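Local coordinates for phycocyanobilin lyase subunit alpha (Nostoc sp. PCC 7120, PDB 5N3U), which associates with CpcF to form a phycobiliprotein lyase, probably required for attaching the phycocyanobilin chromophore to the alpha subunit of phycocyanin, at residues N13-T18 with R34-W39; S29-R34 with D61-T66; P165-F170 with R184-L189; N206-R211 with A233-S238; I242-L247 with N270-L275. One frame throughout, in Å; residues are numbered along the deposited sequence.

Contact 1 (N13-T18 with R34-W39); sequences NGPQLT and RYYAAW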
# COMPACT_ATOMS: atom_id res chain seq x y z
N ASN A 13 8.57 4.95 -5.86
CA ASN A 13 7.57 5.05 -6.99
C ASN A 13 8.06 6.04 -8.04
O ASN A 13 7.25 6.57 -8.86
CB ASN A 13 6.11 5.40 -6.56
CG ASN A 13 5.84 6.93 -6.40
OD1 ASN A 13 6.70 7.69 -6.00
ND2 ASN A 13 4.65 7.34 -6.68
N GLY A 14 9.37 6.34 -8.00
CA GLY A 14 9.84 7.49 -8.77
C GLY A 14 11.21 7.96 -8.39
O GLY A 14 11.80 7.37 -7.51
N PRO A 15 11.73 9.00 -9.08
CA PRO A 15 13.05 9.54 -8.68
C PRO A 15 13.07 9.81 -7.16
O PRO A 15 12.04 10.11 -6.54
CB PRO A 15 13.23 10.81 -9.55
CG PRO A 15 11.93 11.04 -10.26
CD PRO A 15 11.17 9.72 -10.24
N GLN A 16 14.22 9.57 -6.54
CA GLN A 16 14.33 9.77 -5.11
C GLN A 16 14.62 11.28 -4.93
O GLN A 16 15.55 11.81 -5.54
CB GLN A 16 15.41 8.89 -4.48
CG GLN A 16 14.99 8.42 -3.07
CD GLN A 16 14.20 7.09 -3.07
OE1 GLN A 16 14.76 6.06 -3.40
NE2 GLN A 16 12.91 7.12 -2.71
N LEU A 17 13.74 11.96 -4.20
CA LEU A 17 13.76 13.39 -4.10
C LEU A 17 13.95 13.81 -2.68
O LEU A 17 13.72 13.05 -1.76
CB LEU A 17 12.46 13.99 -4.61
CG LEU A 17 12.13 13.75 -6.09
CD1 LEU A 17 10.79 14.37 -6.39
CD2 LEU A 17 13.18 14.28 -7.06
N THR A 18 14.38 15.06 -2.55
CA THR A 18 14.39 15.78 -1.29
C THR A 18 13.55 17.04 -1.59
O THR A 18 13.36 17.42 -2.77
CB THR A 18 15.86 16.18 -0.94
OG1 THR A 18 16.34 17.08 -1.94
CG2 THR A 18 16.83 14.98 -0.93
N ARG A 34 8.63 17.81 -13.59
CA ARG A 34 7.93 18.90 -12.89
C ARG A 34 6.59 18.37 -12.27
O ARG A 34 6.24 18.71 -11.15
CB ARG A 34 7.49 19.98 -13.89
CG ARG A 34 8.62 20.64 -14.61
CD ARG A 34 8.00 21.73 -15.48
NE ARG A 34 9.07 22.56 -16.00
CZ ARG A 34 8.90 23.75 -16.58
NH1 ARG A 34 7.69 24.31 -16.71
NH2 ARG A 34 9.99 24.40 -17.01
N TYR A 35 5.84 17.63 -13.08
CA TYR A 35 4.52 17.10 -12.65
C TYR A 35 4.70 16.23 -11.41
O TYR A 35 3.98 16.35 -10.47
CB TYR A 35 3.90 16.34 -13.82
CG TYR A 35 2.55 15.76 -13.62
CD1 TYR A 35 1.41 16.53 -13.85
CD2 TYR A 35 2.36 14.43 -13.21
CE1 TYR A 35 0.14 16.01 -13.67
CE2 TYR A 35 1.06 13.87 -13.07
CZ TYR A 35 -0.01 14.66 -13.31
OH TYR A 35 -1.30 14.22 -13.13
N TYR A 36 5.68 15.35 -11.43
CA TYR A 36 5.92 14.44 -10.35
C TYR A 36 6.35 15.22 -9.13
O TYR A 36 5.86 15.00 -8.02
CB TYR A 36 6.98 13.41 -10.79
CG TYR A 36 7.20 12.42 -9.69
CD1 TYR A 36 8.12 12.66 -8.72
CD2 TYR A 36 6.44 11.26 -9.61
CE1 TYR A 36 8.33 11.82 -7.70
CE2 TYR A 36 6.62 10.35 -8.58
CZ TYR A 36 7.59 10.65 -7.64
OH TYR A 36 7.80 9.85 -6.63
N ALA A 37 7.20 16.20 -9.33
CA ALA A 37 7.69 16.96 -8.19
C ALA A 37 6.63 17.74 -7.47
O ALA A 37 6.62 17.80 -6.28
CB ALA A 37 8.81 17.90 -8.66
N ALA A 38 5.75 18.39 -8.17
CA ALA A 38 4.58 19.00 -7.58
C ALA A 38 3.71 18.03 -6.82
O ALA A 38 3.34 18.36 -5.67
CB ALA A 38 3.73 19.67 -8.63
N TRP A 39 3.41 16.83 -7.36
CA TRP A 39 2.73 15.81 -6.54
C TRP A 39 3.52 15.45 -5.29
O TRP A 39 2.99 15.38 -4.19
CB TRP A 39 2.48 14.53 -7.44
CG TRP A 39 2.00 13.39 -6.66
CD1 TRP A 39 0.72 13.09 -6.37
CD2 TRP A 39 2.77 12.38 -6.08
NE1 TRP A 39 0.66 12.04 -5.56
CE2 TRP A 39 1.89 11.55 -5.36
CE3 TRP A 39 4.13 12.13 -6.03
CZ2 TRP A 39 2.31 10.44 -4.65
CZ3 TRP A 39 4.57 11.01 -5.31
CH2 TRP A 39 3.65 10.19 -4.61
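The phenol ring of Tyr36 has Pro15 CD over one face and, over the opposite face, Trp39 CE3 of its own helix, 4.0 Å above the plane and offset toward the rim. Two groups of the loop 13-18 stand at its edge, near the ring plane: Leu17 CD1 and Asn13 OD1. This loop precedes helix 19-25 of the alpha-solenoid and is laid against helix 31-43, whose residues 34-39 fall in a PBS lyase HEAT-like repeat sequence. Tyr36 bridges the two because its CG sits anti to the backbone N (chi1 -178°), which carries the ring off the helix to the loop. Leu17 CD1 packs 3.8 Å from Tyr36 CE1 and also comes near Ala37, while Pro15 CD is 4.4 Å from the same CE1 atom.

At the far end of the ring the contact turns polar. The amide of Asn13, its plane 51° from that of the phenol, also approaches the indole of Trp39, where ND2 lies 3.7 Å from CH2. ND2 has a weak hydrogen bond to Asp105 O of the neighbouring CpcF subunit, whose Phe144 and Ala103 pack on Pro15 and Tyr36. The loop is thus held between its own helix and the partner chain. Tyr36 OH donates a short hydrogen bond of 2.5 Å to Asn13 OD1, reaching the oxygen from 30° outside the carbonyl plane.

Contact 2 (S29-R34 with D61-T66); sequences SDLSLR and DEADRT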
# COMPACT_ATOMS: atom_id res chain seq x y z
N SER A 29 13.42 21.00 -17.57
CA SER A 29 12.96 20.93 -18.96
C SER A 29 12.12 19.67 -19.18
O SER A 29 11.43 19.57 -20.18
CB SER A 29 14.16 20.92 -19.94
OG SER A 29 15.20 20.08 -19.43
N ASP A 30 12.21 18.70 -18.26
CA ASP A 30 11.40 17.50 -18.29
C ASP A 30 10.05 17.83 -17.61
O ASP A 30 9.96 17.92 -16.39
CB ASP A 30 12.12 16.34 -17.56
CG ASP A 30 11.36 14.99 -17.64
OD1 ASP A 30 10.12 14.93 -17.97
OD2 ASP A 30 12.01 13.95 -17.34
N LEU A 31 9.04 17.91 -18.41
CA LEU A 31 7.72 18.26 -17.88
C LEU A 31 7.16 17.18 -16.94
O LEU A 31 6.48 17.51 -15.95
CB LEU A 31 6.82 18.54 -19.02
CG LEU A 31 7.27 19.61 -20.02
CD1 LEU A 31 6.25 19.66 -21.11
CD2 LEU A 31 7.44 20.96 -19.37
N SER A 32 7.46 15.91 -17.22
CA SER A 32 7.00 14.83 -16.35
C SER A 32 7.57 14.94 -14.96
O SER A 32 6.93 14.62 -13.98
CB SER A 32 7.31 13.49 -16.96
OG SER A 32 6.40 13.28 -18.00
N LEU A 33 8.82 15.36 -14.90
CA LEU A 33 9.52 15.53 -13.68
C LEU A 33 8.96 16.72 -12.90
O LEU A 33 8.81 16.63 -11.67
CB LEU A 33 11.01 15.69 -13.97
CG LEU A 33 11.94 15.75 -12.76
CD1 LEU A 33 11.87 14.50 -11.90
CD2 LEU A 33 13.41 15.99 -13.17
N ARG A 34 8.63 17.81 -13.59
CA ARG A 34 7.93 18.90 -12.89
C ARG A 34 6.59 18.37 -12.27
O ARG A 34 6.24 18.71 -11.15
CB ARG A 34 7.49 19.98 -13.89
CG ARG A 34 8.62 20.64 -14.61
CD ARG A 34 8.00 21.73 -15.48
NE ARG A 34 9.07 22.56 -16.00
CZ ARG A 34 8.90 23.75 -16.58
NH1 ARG A 34 7.69 24.31 -16.71
NH2 ARG A 34 9.99 24.40 -17.01
N ASP A 61 1.93 28.14 -15.00
CA ASP A 61 2.58 27.36 -16.04
C ASP A 61 1.90 27.43 -17.37
O ASP A 61 0.66 27.25 -17.52
CB ASP A 61 2.68 25.88 -15.64
CG ASP A 61 3.48 25.06 -16.65
OD1 ASP A 61 4.69 25.42 -16.87
OD2 ASP A 61 2.90 24.12 -17.26
N GLU A 62 2.73 27.61 -18.39
CA GLU A 62 2.28 27.45 -19.77
C GLU A 62 2.96 26.32 -20.56
O GLU A 62 2.48 26.04 -21.64
CB GLU A 62 2.52 28.76 -20.58
CG GLU A 62 1.89 29.96 -19.91
CD GLU A 62 0.40 30.08 -20.20
OE1 GLU A 62 -0.21 29.20 -20.87
OE2 GLU A 62 -0.20 31.09 -19.76
N ALA A 63 4.04 25.74 -20.08
CA ALA A 63 4.85 24.68 -20.79
C ALA A 63 4.09 23.38 -21.01
O ALA A 63 4.17 22.73 -22.10
CB ALA A 63 6.08 24.39 -19.98
N ASP A 64 3.29 23.01 -20.01
CA ASP A 64 2.62 21.66 -20.04
C ASP A 64 1.13 21.83 -20.34
O ASP A 64 0.37 22.49 -19.52
CB ASP A 64 2.84 20.95 -18.68
CG ASP A 64 2.52 19.42 -18.72
OD1 ASP A 64 2.03 18.97 -19.77
OD2 ASP A 64 2.83 18.69 -17.72
N ARG A 65 0.71 21.25 -21.46
CA ARG A 65 -0.68 21.24 -21.87
C ARG A 65 -1.10 19.84 -22.26
O ARG A 65 -0.28 19.09 -22.79
CB ARG A 65 -0.92 22.15 -23.05
CG ARG A 65 -0.48 23.59 -22.87
CD ARG A 65 -1.24 24.31 -21.71
NE ARG A 65 -2.64 24.50 -21.95
CZ ARG A 65 -3.17 25.55 -22.60
NH1 ARG A 65 -2.38 26.50 -23.15
NH2 ARG A 65 -4.49 25.66 -22.69
N THR A 66 -2.37 19.53 -22.09
CA THR A 66 -2.92 18.23 -22.47
C THR A 66 -4.20 18.42 -23.28
O THR A 66 -4.49 19.51 -23.72
CB THR A 66 -3.11 17.36 -21.16
OG1 THR A 66 -3.38 15.97 -21.48
CG2 THR A 66 -4.32 17.87 -20.31
O HOH W 1 4.66 19.70 -16.15
O HOH W 2 5.34 22.35 -17.01
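An Asx motif shapes the loop 61-66 where Arg34 and Leu31 of helix 31-43 meet it. Asp61 OD2 accepts from Asp64 N at 3.0 Å on its syn side, and OD1 takes a weaker bond from Ala63 N. The carboxylate, its CG anti to the backbone N (chi1 -175°), holds its own loop and turns to the helix, where OD1 forms a salt bridge of 3.2 Å with Arg34 NH1. That oxygen lies at the guanidinium edge, near its plane, although the two flat groups are turned 67° apart. The bridge is long, and Arg34 has a firmer partner in Ser28 O, bound through NE.

The contact joins the first turn of a helix in the HEAT-like solenoid to the loop leading to helix 72-83. Asp30 caps that turn weakly through OD1. Leu31 CD2 touches Ala63 CB at 3.7 Å and lies over the rim of one face of the Arg34 guanidinium. Water 1 donates to both Leu31 O and Asp64 OD2, the latter at 2.6 Å; water 2 accepts from Arg34 NH1 and donates weakly to Asp61 OD2. The other oxygen of Asp64, OD1, forms a salt bridge with Lys137 of the CpcF subunit.

Contact 3 (P165-F170 with R184-L189); sequences PLIQPF and RAMYQL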
# COMPACT_ATOMS: atom_id res chain seq x y z
N PRO A 165 -28.72 30.95 0.24
CA PRO A 165 -29.84 30.83 -0.71
C PRO A 165 -29.38 30.30 -2.09
O PRO A 165 -30.17 29.74 -2.82
CB PRO A 165 -30.30 32.25 -0.92
CG PRO A 165 -29.62 33.09 0.05
CD PRO A 165 -28.47 32.34 0.64
N LEU A 166 -28.08 30.46 -2.42
CA LEU A 166 -27.54 29.89 -3.64
C LEU A 166 -27.20 28.42 -3.50
O LEU A 166 -27.32 27.65 -4.43
CB LEU A 166 -26.31 30.64 -4.05
CG LEU A 166 -26.38 32.15 -4.13
CD1 LEU A 166 -24.99 32.65 -4.53
CD2 LEU A 166 -27.41 32.63 -5.14
N ILE A 167 -26.87 28.01 -2.28
CA ILE A 167 -26.51 26.69 -1.97
C ILE A 167 -27.71 25.79 -1.79
O ILE A 167 -27.74 24.66 -2.31
CB ILE A 167 -25.63 26.65 -0.70
CG1 ILE A 167 -24.30 27.30 -0.97
CG2 ILE A 167 -25.45 25.21 -0.23
CD1 ILE A 167 -23.51 27.54 0.27
N GLN A 168 -28.73 26.27 -1.07
CA GLN A 168 -29.88 25.45 -0.71
C GLN A 168 -30.57 24.70 -1.85
O GLN A 168 -30.80 23.54 -1.73
CB GLN A 168 -30.90 26.32 0.01
CG GLN A 168 -32.05 25.51 0.56
CD GLN A 168 -32.81 26.26 1.71
OE1 GLN A 168 -32.46 27.38 2.08
NE2 GLN A 168 -33.77 25.59 2.32
N PRO A 169 -30.74 25.33 -3.05
CA PRO A 169 -31.28 24.64 -4.19
C PRO A 169 -30.52 23.39 -4.65
O PRO A 169 -31.07 22.40 -5.19
CB PRO A 169 -31.26 25.73 -5.24
CG PRO A 169 -31.41 26.95 -4.49
CD PRO A 169 -30.53 26.73 -3.32
N PHE A 170 -29.20 23.36 -4.41
CA PHE A 170 -28.40 22.20 -4.79
C PHE A 170 -28.71 20.98 -4.00
O PHE A 170 -28.32 19.86 -4.38
CB PHE A 170 -26.88 22.51 -4.76
CG PHE A 170 -26.45 23.43 -5.91
CD1 PHE A 170 -26.65 24.77 -5.84
CD2 PHE A 170 -25.96 22.88 -7.09
CE1 PHE A 170 -26.30 25.60 -6.90
CE2 PHE A 170 -25.59 23.70 -8.17
CZ PHE A 170 -25.74 25.04 -8.06
N ARG A 184 -23.80 19.05 3.41
CA ARG A 184 -22.70 19.51 4.24
C ARG A 184 -22.55 20.94 4.41
O ARG A 184 -22.38 21.46 5.54
CB ARG A 184 -21.38 18.90 3.71
CG ARG A 184 -20.16 19.35 4.45
CD ARG A 184 -19.05 19.06 3.47
NE ARG A 184 -17.66 18.97 3.91
CZ ARG A 184 -16.83 19.96 4.11
NH1 ARG A 184 -17.21 21.27 4.11
NH2 ARG A 184 -15.58 19.61 4.42
N ALA A 185 -22.59 21.66 3.32
CA ALA A 185 -22.50 23.09 3.40
C ALA A 185 -23.68 23.72 4.16
O ALA A 185 -23.51 24.61 5.00
CB ALA A 185 -22.42 23.70 2.06
N MET A 186 -24.87 23.19 3.90
CA MET A 186 -26.02 23.75 4.60
C MET A 186 -25.90 23.58 6.13
O MET A 186 -26.23 24.50 6.90
CB MET A 186 -27.27 23.13 4.04
CG MET A 186 -27.73 23.70 2.67
SD MET A 186 -28.00 25.44 2.61
CE MET A 186 -29.51 25.64 3.66
N TYR A 187 -25.50 22.41 6.55
CA TYR A 187 -25.23 22.21 7.97
C TYR A 187 -24.18 23.15 8.54
O TYR A 187 -24.35 23.80 9.59
CB TYR A 187 -24.88 20.79 8.25
CG TYR A 187 -24.78 20.58 9.77
CD1 TYR A 187 -23.58 20.82 10.46
CD2 TYR A 187 -25.88 20.20 10.50
CE1 TYR A 187 -23.49 20.65 11.84
CE2 TYR A 187 -25.82 20.03 11.88
CZ TYR A 187 -24.63 20.27 12.55
OH TYR A 187 -24.53 20.12 13.91
N GLN A 188 -23.05 23.29 7.84
CA GLN A 188 -22.04 24.17 8.34
C GLN A 188 -22.48 25.54 8.47
O GLN A 188 -22.12 26.21 9.41
CB GLN A 188 -20.76 24.13 7.49
CG GLN A 188 -20.04 22.86 7.59
CD GLN A 188 -18.79 22.84 6.67
OE1 GLN A 188 -18.89 22.88 5.44
NE2 GLN A 188 -17.67 22.74 7.23
N LEU A 189 -23.27 26.03 7.53
CA LEU A 189 -23.66 27.40 7.53
C LEU A 189 -24.90 27.72 8.36
O LEU A 189 -25.07 28.88 8.72
CB LEU A 189 -23.92 27.89 6.12
CG LEU A 189 -22.65 27.76 5.23
CD1 LEU A 189 -22.94 28.02 3.76
CD2 LEU A 189 -21.59 28.75 5.68
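Ile167 and Met186 run antiparallel alongside one another, the branch methyl of the isoleucine coming beside the thioether. Ile167 CG2 lies 3.8 Å from Met186 SD and 4.1 Å from Ala185 CB, and so rests against two successive residues of helix 176-190. Its other branch reaches a different partner: CD1 meets Leu189 CD1 at 3.6 Å, and these two side chains lie roughly perpendicular. With CG1 placed anti to the carbonyl carbon (chi1 -67°), CG2 and CD1 are spread over Ala185, Met186 and Leu189, one helical turn of the partner.

Gln168, too, is set nearly square to Met186. Met186 is bent at chi2 and chi3, which curls CE back along the extended glutamine chain. The methyl lies 3.8 Å from Gln168 OE1 and about as close to CD, while SD touches the backbone at Gln168 CA. Tyr195 of helix 193-203 packs on both Gln168 and Met186, and Leu152 and Leu155 of helix 148-157 also pack on Ile167.

The pairing joins helix 164-167 and the residues just after it to helix 176-190 within the HEAT repeats. Methyl, methylene and thioether groups make the contact between the segments, the Gln168 amide touching only the Met186 methyl, without hydrogen bonds or salt bridges, so it is held by van der Waals packing, with the bent Met186 thioether fitted against Ile167 and Gln168.

Contact 4 (N206-R211 with A233-S238); sequences NDLNLR and AKAENS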
# COMPACT_ATOMS: atom_id res chain seq x y z
N ASN A 206 -26.52 2.36 -0.54
CA ASN A 206 -25.90 1.28 -1.26
C ASN A 206 -24.55 1.66 -1.85
O ASN A 206 -23.90 0.80 -2.42
CB ASN A 206 -26.85 0.81 -2.38
CG ASN A 206 -26.97 1.81 -3.54
OD1 ASN A 206 -26.05 2.57 -3.86
ND2 ASN A 206 -28.13 1.80 -4.20
N ASP A 207 -24.12 2.92 -1.78
CA ASP A 207 -22.94 3.37 -2.52
C ASP A 207 -21.71 3.63 -1.59
O ASP A 207 -21.58 4.68 -0.93
CB ASP A 207 -23.33 4.60 -3.33
CG ASP A 207 -22.22 5.14 -4.20
OD1 ASP A 207 -21.04 4.80 -4.02
OD2 ASP A 207 -22.51 5.97 -5.07
N LEU A 208 -20.75 2.73 -1.65
CA LEU A 208 -19.53 2.85 -0.86
C LEU A 208 -18.79 4.17 -0.92
O LEU A 208 -18.52 4.74 0.10
CB LEU A 208 -18.56 1.71 -1.14
CG LEU A 208 -17.24 1.71 -0.36
CD1 LEU A 208 -17.46 1.69 1.13
CD2 LEU A 208 -16.30 0.60 -0.77
N ASN A 209 -18.49 4.66 -2.12
CA ASN A 209 -17.80 5.95 -2.27
C ASN A 209 -18.54 7.08 -1.61
O ASN A 209 -17.96 8.02 -1.15
CB ASN A 209 -17.71 6.41 -3.72
CG ASN A 209 -17.25 5.35 -4.64
OD1 ASN A 209 -16.08 5.03 -4.68
ND2 ASN A 209 -18.16 4.81 -5.41
N LEU A 210 -19.84 6.98 -1.62
CA LEU A 210 -20.71 8.01 -1.09
C LEU A 210 -20.64 7.93 0.42
O LEU A 210 -20.58 8.91 1.08
CB LEU A 210 -22.14 7.83 -1.56
CG LEU A 210 -22.56 8.91 -2.55
CD1 LEU A 210 -23.99 8.77 -3.01
CD2 LEU A 210 -22.35 10.26 -1.92
N ARG A 211 -20.67 6.72 0.95
CA ARG A 211 -20.46 6.51 2.39
C ARG A 211 -19.16 7.14 2.86
O ARG A 211 -19.10 7.85 3.90
CB ARG A 211 -20.54 5.01 2.68
CG ARG A 211 -21.85 4.37 2.35
CD ARG A 211 -22.21 3.09 3.10
NE ARG A 211 -21.39 1.98 2.68
CZ ARG A 211 -21.60 1.15 1.67
NH1 ARG A 211 -22.68 1.19 0.93
NH2 ARG A 211 -20.68 0.22 1.41
N ALA A 233 -21.14 2.05 10.23
CA ALA A 233 -21.29 2.18 8.80
C ALA A 233 -20.46 1.11 8.06
O ALA A 233 -19.49 0.58 8.61
CB ALA A 233 -20.87 3.59 8.39
N LYS A 234 -20.85 0.81 6.84
CA LYS A 234 -20.13 -0.13 5.99
C LYS A 234 -19.06 0.65 5.27
O LYS A 234 -19.23 1.00 4.13
CB LYS A 234 -21.05 -0.84 4.98
CG LYS A 234 -22.12 -1.80 5.56
CD LYS A 234 -21.62 -2.69 6.70
CE LYS A 234 -21.83 -1.97 8.06
NZ LYS A 234 -21.03 -2.34 9.27
N ALA A 235 -17.96 0.91 5.94
CA ALA A 235 -16.79 1.53 5.30
C ALA A 235 -15.56 1.20 6.07
O ALA A 235 -15.65 0.67 7.18
CB ALA A 235 -16.95 3.03 5.30
N GLU A 236 -14.41 1.59 5.55
CA GLU A 236 -13.17 1.22 6.20
C GLU A 236 -13.01 2.01 7.51
O GLU A 236 -13.42 3.15 7.61
CB GLU A 236 -11.98 1.57 5.31
CG GLU A 236 -11.95 0.89 3.95
CD GLU A 236 -13.03 1.37 2.92
OE1 GLU A 236 -13.67 2.45 3.03
OE2 GLU A 236 -13.26 0.62 1.96
N ASN A 237 -12.34 1.43 8.50
CA ASN A 237 -12.11 2.11 9.78
C ASN A 237 -11.43 3.39 9.69
O ASN A 237 -11.70 4.29 10.46
CB ASN A 237 -11.35 1.17 10.71
CG ASN A 237 -12.19 0.01 11.14
OD1 ASN A 237 -13.40 0.04 11.04
ND2 ASN A 237 -11.55 -1.02 11.63
N SER A 238 -10.47 3.51 8.77
CA SER A 238 -9.85 4.76 8.58
C SER A 238 -10.78 5.93 8.40
O SER A 238 -10.53 7.01 8.92
CB SER A 238 -8.89 4.70 7.38
OG SER A 238 -7.72 4.05 7.81
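In the HEAT-repeat solenoid, Arg211 in the first turn of helix 208-221 reaches the connection between helices 227-232 and 237-250. Its CB points toward that connection, and CG continues anti to the carbonyl carbon (chi1 -61°). CD comes within 3.8 Å of Lys234 O, and there the chain bends at chi3, turning the guanidinium back over its own helix start. NE then donates to Lys234 O at 2.8 Å with an angle of 162° at the hydrogen. The carbonyl oxygen lies near the guanidinium plane, whereas NE sits 27° out of the plane of the carbonyl. NH2 adds a second interaction with the same oxygen, so the oxygen has one nearly straight and one weak, bent bond, and NH1 is bound to Gly205 O, just before the helix. One guanidinium face is covered by Leu208 CA, 3.6 Å above its centre.

The accepting carbonyl belongs to the central residue of an inverse gamma turn, Lys234, whose CB packs against NE and NH2 of the arginine. Beside this polar bridge, Leu208 sends CD1 toward Lys234 O and Ala235. The carboxylate of Glu236 is paired with Arg212, the residue after Arg211. The glutamate chain stands almost square to that of the leucine, with Leu208 CD2 4.1 Å from Glu236 OE2.

Contact 5 (I242-L247 with N270-L275); sequences IALKGL and NLMDSL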
# COMPACT_ATOMS: atom_id res chain seq x y z
N ILE A 242 -11.64 9.04 11.14
CA ILE A 242 -11.55 10.48 10.82
C ILE A 242 -12.86 11.20 11.14
O ILE A 242 -12.84 12.30 11.63
CB ILE A 242 -11.25 10.72 9.31
CG1 ILE A 242 -9.87 10.25 8.98
CG2 ILE A 242 -11.38 12.19 8.94
CD1 ILE A 242 -8.84 11.04 9.73
N ALA A 243 -13.97 10.55 10.86
CA ALA A 243 -15.28 11.14 11.19
C ALA A 243 -15.43 11.31 12.69
O ALA A 243 -15.69 12.42 13.17
CB ALA A 243 -16.33 10.25 10.63
N LEU A 244 -15.10 10.26 13.45
CA LEU A 244 -15.16 10.34 14.93
C LEU A 244 -14.24 11.34 15.49
O LEU A 244 -14.57 12.09 16.39
CB LEU A 244 -15.01 8.94 15.58
CG LEU A 244 -16.12 7.98 15.22
CD1 LEU A 244 -15.88 6.49 15.58
CD2 LEU A 244 -17.42 8.46 15.91
N LYS A 245 -13.08 11.47 14.91
CA LYS A 245 -12.17 12.47 15.36
C LYS A 245 -12.77 13.86 15.24
O LYS A 245 -12.50 14.73 16.07
CB LYS A 245 -10.95 12.46 14.44
CG LYS A 245 -9.98 13.54 14.69
CD LYS A 245 -8.93 13.48 13.61
CE LYS A 245 -7.70 14.22 14.01
NZ LYS A 245 -7.88 15.63 13.66
N GLY A 246 -13.49 14.12 14.15
CA GLY A 246 -14.09 15.46 13.98
C GLY A 246 -15.20 15.66 15.00
O GLY A 246 -15.37 16.70 15.59
N LEU A 247 -15.93 14.63 15.27
CA LEU A 247 -16.93 14.73 16.32
C LEU A 247 -16.29 15.04 17.69
O LEU A 247 -16.74 15.91 18.44
CB LEU A 247 -17.74 13.46 16.38
CG LEU A 247 -19.03 13.44 15.63
CD1 LEU A 247 -18.83 13.51 14.13
CD2 LEU A 247 -19.80 12.17 15.92
N ASN A 270 -14.72 5.99 23.11
CA ASN A 270 -15.01 4.60 23.28
C ASN A 270 -15.36 3.95 21.97
O ASN A 270 -15.06 2.75 21.71
CB ASN A 270 -16.16 4.36 24.29
CG ASN A 270 -15.77 4.73 25.76
OD1 ASN A 270 -14.62 4.73 26.12
ND2 ASN A 270 -16.76 5.00 26.59
N LEU A 271 -16.05 4.70 21.11
CA LEU A 271 -16.35 4.15 19.79
C LEU A 271 -15.00 4.05 18.95
O LEU A 271 -14.81 3.10 18.24
CB LEU A 271 -17.35 5.01 19.05
CG LEU A 271 -18.74 5.02 19.68
CD1 LEU A 271 -19.55 6.18 19.11
CD2 LEU A 271 -19.40 3.67 19.45
N MET A 272 -14.18 5.04 19.09
CA MET A 272 -12.92 5.09 18.31
C MET A 272 -12.06 3.89 18.70
O MET A 272 -11.64 3.10 17.85
CB MET A 272 -12.18 6.40 18.54
CG MET A 272 -12.89 7.63 17.95
SD MET A 272 -12.15 9.17 18.29
CE MET A 272 -10.76 9.07 17.17
N ASP A 273 -11.96 3.68 20.03
CA ASP A 273 -11.26 2.50 20.60
C ASP A 273 -11.70 1.21 19.97
O ASP A 273 -10.85 0.33 19.74
CB ASP A 273 -11.33 2.39 22.14
CG ASP A 273 -10.57 3.51 22.86
OD1 ASP A 273 -10.07 4.53 22.30
OD2 ASP A 273 -10.38 3.37 24.10
N SER A 274 -12.98 1.04 19.67
CA SER A 274 -13.44 -0.22 19.14
C SER A 274 -13.13 -0.43 17.65
O SER A 274 -13.36 -1.46 17.15
CB SER A 274 -14.97 -0.34 19.34
OG SER A 274 -15.70 0.62 18.56
N LEU A 275 -12.66 0.57 16.94
CA LEU A 275 -12.37 0.47 15.49
C LEU A 275 -10.86 0.31 15.23
O LEU A 275 -10.36 0.60 14.12
CB LEU A 275 -12.85 1.76 14.88
CG LEU A 275 -14.34 2.00 15.04
CD1 LEU A 275 -14.75 3.34 14.51
CD2 LEU A 275 -15.08 0.89 14.31
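Apolar packing carries the contact. Leu244 points at helix 263-273 and meets Leu271, Met272 and Leu275. Its CB lies 3.4 Å from Met272 CG, tighter than usual for two carbons, where the two side chains pass alongside in opposite senses. Farther out, Leu244 CD1 touches Leu275 CD1 at 3.5 Å, the one chain transverse to the other, and packs against Leu271 CB at 4.0 Å. Met272 bends at chi3 (75°), which brings CE beside the backbone of Lys245, 4.0 Å from its N.

The polar groups do not pair across the contact. Ser274 OG donates to Leu271 O at 2.7 Å, within its own segment. Lys245 sends its amine away to Glu249, and to Glu187 of the CpcF subunit, whose Tyr155 packs on Met272.

With Ile230 of helix 227-232 also on Leu244, the arrangement is the layered helix-on-helix packing of an alpha-solenoid, here at its C-terminal end.

How the contacts relate
The five contacts fall into three regions of one helical solenoid. Contacts 1 and 2 share Arg34 and helix 31-43, have centres 13 Å apart, and touch where Pro15 CG meets Leu33 CD1 at 3.8 Å. Contacts 4 and 5 both use helix 237-250, with centres 15 Å apart, and meet at Asn237 ND2 and Leu275 O, 3.2 Å from each other. Contact 3 stands alone, its nearest atoms about 10 Å from contact 4 and 9 Å from contact 5, and its centre 38 Å from that of contact 1. The CpcF subunit reaches contacts 1, 2, 4 and 5, whereas no other chain touches contact 3.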